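Local structure of protein-tyrosine-phosphatase (Chaetomium thermophilum var. thermophilum DSM 1495, 5M43) at residues M105-V111 / R150-N156. The protein probably removes phosphate from phosphotyrosine, and perhaps phosphoserine and phosphothreonine, through its dual-specificity phosphatase domain, the part of Yvh1 present in this chain. Numbering follows the deposited sequence.
Sequences MGKSRSV and RPIAGPN. With NO3 (nitrate ion), chain B.
Arg150 turns the edge of its guanidinium group to two successive carbonyls of the facing loop: NE donates to Gly106 O (2.9 Å) along a nearly straight bond, N-H...O 167°, and NH2 reaches Met105 O (2.9 Å) at a more bent angle. Both oxygens lie close to the guanidinium plane, although the donors sit somewhat tilted from the carbonyl planes. A bend at chi2 (74°) in the otherwise extended arginine chain turns this edge to the loop. A leucine here would take away both donors and would probably leave the two carbonyls without these mates and the loop freer to shift. The gripped loop, running from Cys103 to Arg109, is the phosphate-binding P-loop (CX5R signature) of protein-tyrosine phosphatases, which leads into helix 109-121. A nitrate ion occupies its cradle, consistent with an anion in the place of a substrate phosphate; the Arg109 guanidinium meets it edge-on, NE to O3 and NH2 to O2, while the backbone N atoms of Met105, Lys107, Ser108 and Arg109 also donate to it. Further along, Gly154 N donates to Lys107 O (2.8 Å). The extended Lys107 chain runs past the Ile152 carbonyl, Lys107 CG lying 3.3 Å from Ile152 O. With chi1 at 179°, Ser108 OG is carried to the Asn156 side, where it accepts from Asn156 N (3.0 Å); it also bonds Asp61, which Asn156 ND2 shares. At the first turn of the helix, both Val111 methyls pack on Ala153 CB, CG2 at 3.7 Å, and CG1 also meets Pro155 CG (3.8 Å), whereas the Met105 and Ile152 side chains cross at about a right angle, Met105 CE meeting Ile152 CD1 at 4.0 Å.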
loop_
_atom_site.group_PDB
_atom_site.type_symbol
_atom_site.label_atom_id
_atom_site.label_comp_id
_atom_site.label_asym_id
_atom_site.label_seq_id
_atom_site.Cartn_x
_atom_site.Cartn_y
_atom_site.Cartn_z
ATOM N N MET A 105 5.516 -1.908 11.407
ATOM C CA MET A 105 5.292 -0.607 12.031
ATOM C C MET A 105 4.307 0.253 11.269
ATOM O O MET A 105 3.860 1.259 11.838
ATOM C CB MET A 105 6.606 0.178 12.150
ATOM C CG MET A 105 7.719 -0.454 13.002
ATOM S SD MET A 105 9.214 0.507 12.913
ATOM C CE MET A 105 8.594 2.039 13.617
ATOM N N GLY A 106 3.881 -0.130 10.043
ATOM C CA GLY A 106 3.161 0.830 9.238
ATOM C C GLY A 106 3.987 2.041 8.879
ATOM O O GLY A 106 3.445 3.153 8.768
ATOM N N LYS A 107 5.288 1.840 8.628
ATOM C CA LYS A 107 6.245 2.908 8.378
ATOM C C LYS A 107 6.915 2.761 7.023
ATOM O O LYS A 107 7.005 3.738 6.275
ATOM C CB LYS A 107 7.357 2.955 9.467
ATOM C CG LYS A 107 8.454 3.930 9.145
ATOM C CD LYS A 107 9.486 3.885 10.275
ATOM C CE LYS A 107 10.617 4.812 9.967
ATOM N NZ LYS A 107 11.765 4.615 11.007
ATOM N N SER A 108 7.433 1.571 6.709
ATOM C CA SER A 108 8.348 1.419 5.577
ATOM C C SER A 108 7.800 0.445 4.532
ATOM O O SER A 108 7.528 0.841 3.386
ATOM C CB SER A 108 9.715 0.986 6.124
ATOM O OG SER A 108 10.624 0.817 5.021
ATOM N N ARG A 109 7.590 -0.818 4.892
ATOM C CA ARG A 109 7.138 -1.798 3.893
ATOM C C ARG A 109 5.735 -1.440 3.339
ATOM O O ARG A 109 5.542 -1.360 2.124
ATOM C CB ARG A 109 7.128 -3.192 4.492
ATOM C CG ARG A 109 8.558 -3.808 4.534
ATOM C CD ARG A 109 8.513 -5.044 5.343
ATOM N NE ARG A 109 8.481 -4.699 6.782
ATOM C CZ ARG A 109 8.718 -5.590 7.741
ATOM N NH1 ARG A 109 8.993 -6.857 7.419
ATOM N NH2 ARG A 109 8.706 -5.208 9.052
ATOM N N SER A 110 4.742 -1.274 4.219
ATOM C CA SER A 110 3.379 -1.022 3.757
ATOM C C SER A 110 3.287 0.325 3.038
ATOM O O SER A 110 2.528 0.473 2.080
ATOM C CB SER A 110 2.362 -1.046 4.944
ATOM O OG SER A 110 2.843 -0.173 5.935
ATOM N N VAL A 111 4.026 1.323 3.537
ATOM C CA VAL A 111 3.989 2.650 2.947
ATOM C C VAL A 111 4.553 2.594 1.538
ATOM O O VAL A 111 4.086 3.309 0.645
ATOM C CB VAL A 111 4.765 3.635 3.851
ATOM C CG1 VAL A 111 4.996 5.011 3.221
ATOM C CG2 VAL A 111 3.962 3.863 5.151
ATOM N N ARG A 150 -0.578 9.427 7.906
ATOM C CA ARG A 150 0.289 8.452 8.574
ATOM C C ARG A 150 1.631 9.148 8.795
ATOM O O ARG A 150 2.602 8.911 8.073
ATOM C CB ARG A 150 0.422 7.180 7.711
ATOM C CG ARG A 150 1.217 6.058 8.391
ATOM C CD ARG A 150 0.392 5.411 9.498
ATOM N NE ARG A 150 1.125 4.253 10.132
ATOM C CZ ARG A 150 0.632 3.601 11.197
ATOM N NH1 ARG A 150 -0.567 3.995 11.704
ATOM N NH2 ARG A 150 1.267 2.590 11.791
ATOM N N PRO A 151 1.729 10.013 9.799
ATOM C CA PRO A 151 2.933 10.843 9.912
ATOM C C PRO A 151 4.221 10.038 10.123
ATOM O O PRO A 151 5.296 10.546 9.754
ATOM C CB PRO A 151 2.621 11.769 11.114
ATOM C CG PRO A 151 1.363 11.198 11.747
ATOM C CD PRO A 151 0.630 10.451 10.692
ATOM N N ILE A 152 4.165 8.814 10.686
ATOM C CA ILE A 152 5.420 8.050 10.859
ATOM C C ILE A 152 5.929 7.458 9.548
ATOM O O ILE A 152 7.078 6.932 9.546
ATOM C CB ILE A 152 5.251 6.894 11.860
ATOM C CG1 ILE A 152 6.592 6.393 12.418
ATOM C CG2 ILE A 152 4.396 5.772 11.285
ATOM C CD1 ILE A 152 6.416 5.337 13.463
ATOM N N ALA A 153 5.176 7.593 8.452
ATOM C CA ALA A 153 5.580 6.976 7.181
ATOM C C ALA A 153 6.997 7.376 6.796
ATOM O O ALA A 153 7.380 8.549 6.895
ATOM C CB ALA A 153 4.596 7.420 6.088
ATOM N N GLY A 154 7.780 6.386 6.331
ATOM C CA GLY A 154 9.152 6.631 5.986
ATOM C C GLY A 154 9.818 5.370 5.491
ATOM O O GLY A 154 10.514 4.690 6.243
ATOM N N PRO A 155 9.703 5.080 4.191
ATOM C CA PRO A 155 10.399 3.896 3.659
ATOM C C PRO A 155 11.901 4.002 3.796
ATOM O O PRO A 155 12.516 5.083 3.694
ATOM C CB PRO A 155 10.005 3.851 2.165
ATOM C CG PRO A 155 8.643 4.705 2.116
ATOM C CD PRO A 155 8.902 5.774 3.169
ATOM N N ASN A 156 12.505 2.842 3.958
ATOM C CA ASN A 156 13.955 2.803 4.072
ATOM C C ASN A 156 14.590 3.247 2.738
ATOM O O ASN A 156 13.923 3.306 1.712
ATOM C CB ASN A 156 14.401 1.403 4.542
ATOM C CG ASN A 156 14.413 0.335 3.454
ATOM O OD1 ASN A 156 14.972 0.514 2.375
ATOM N ND2 ASN A 156 13.836 -0.814 3.760
HETATM N N NO3 B . 7.887 -1.602 8.617
HETATM O O1 NO3 B . 7.531 -0.412 8.837
HETATM O O2 NO3 B . 7.633 -2.507 9.453
HETATM O O3 NO3 B . 8.341 -1.896 7.476
#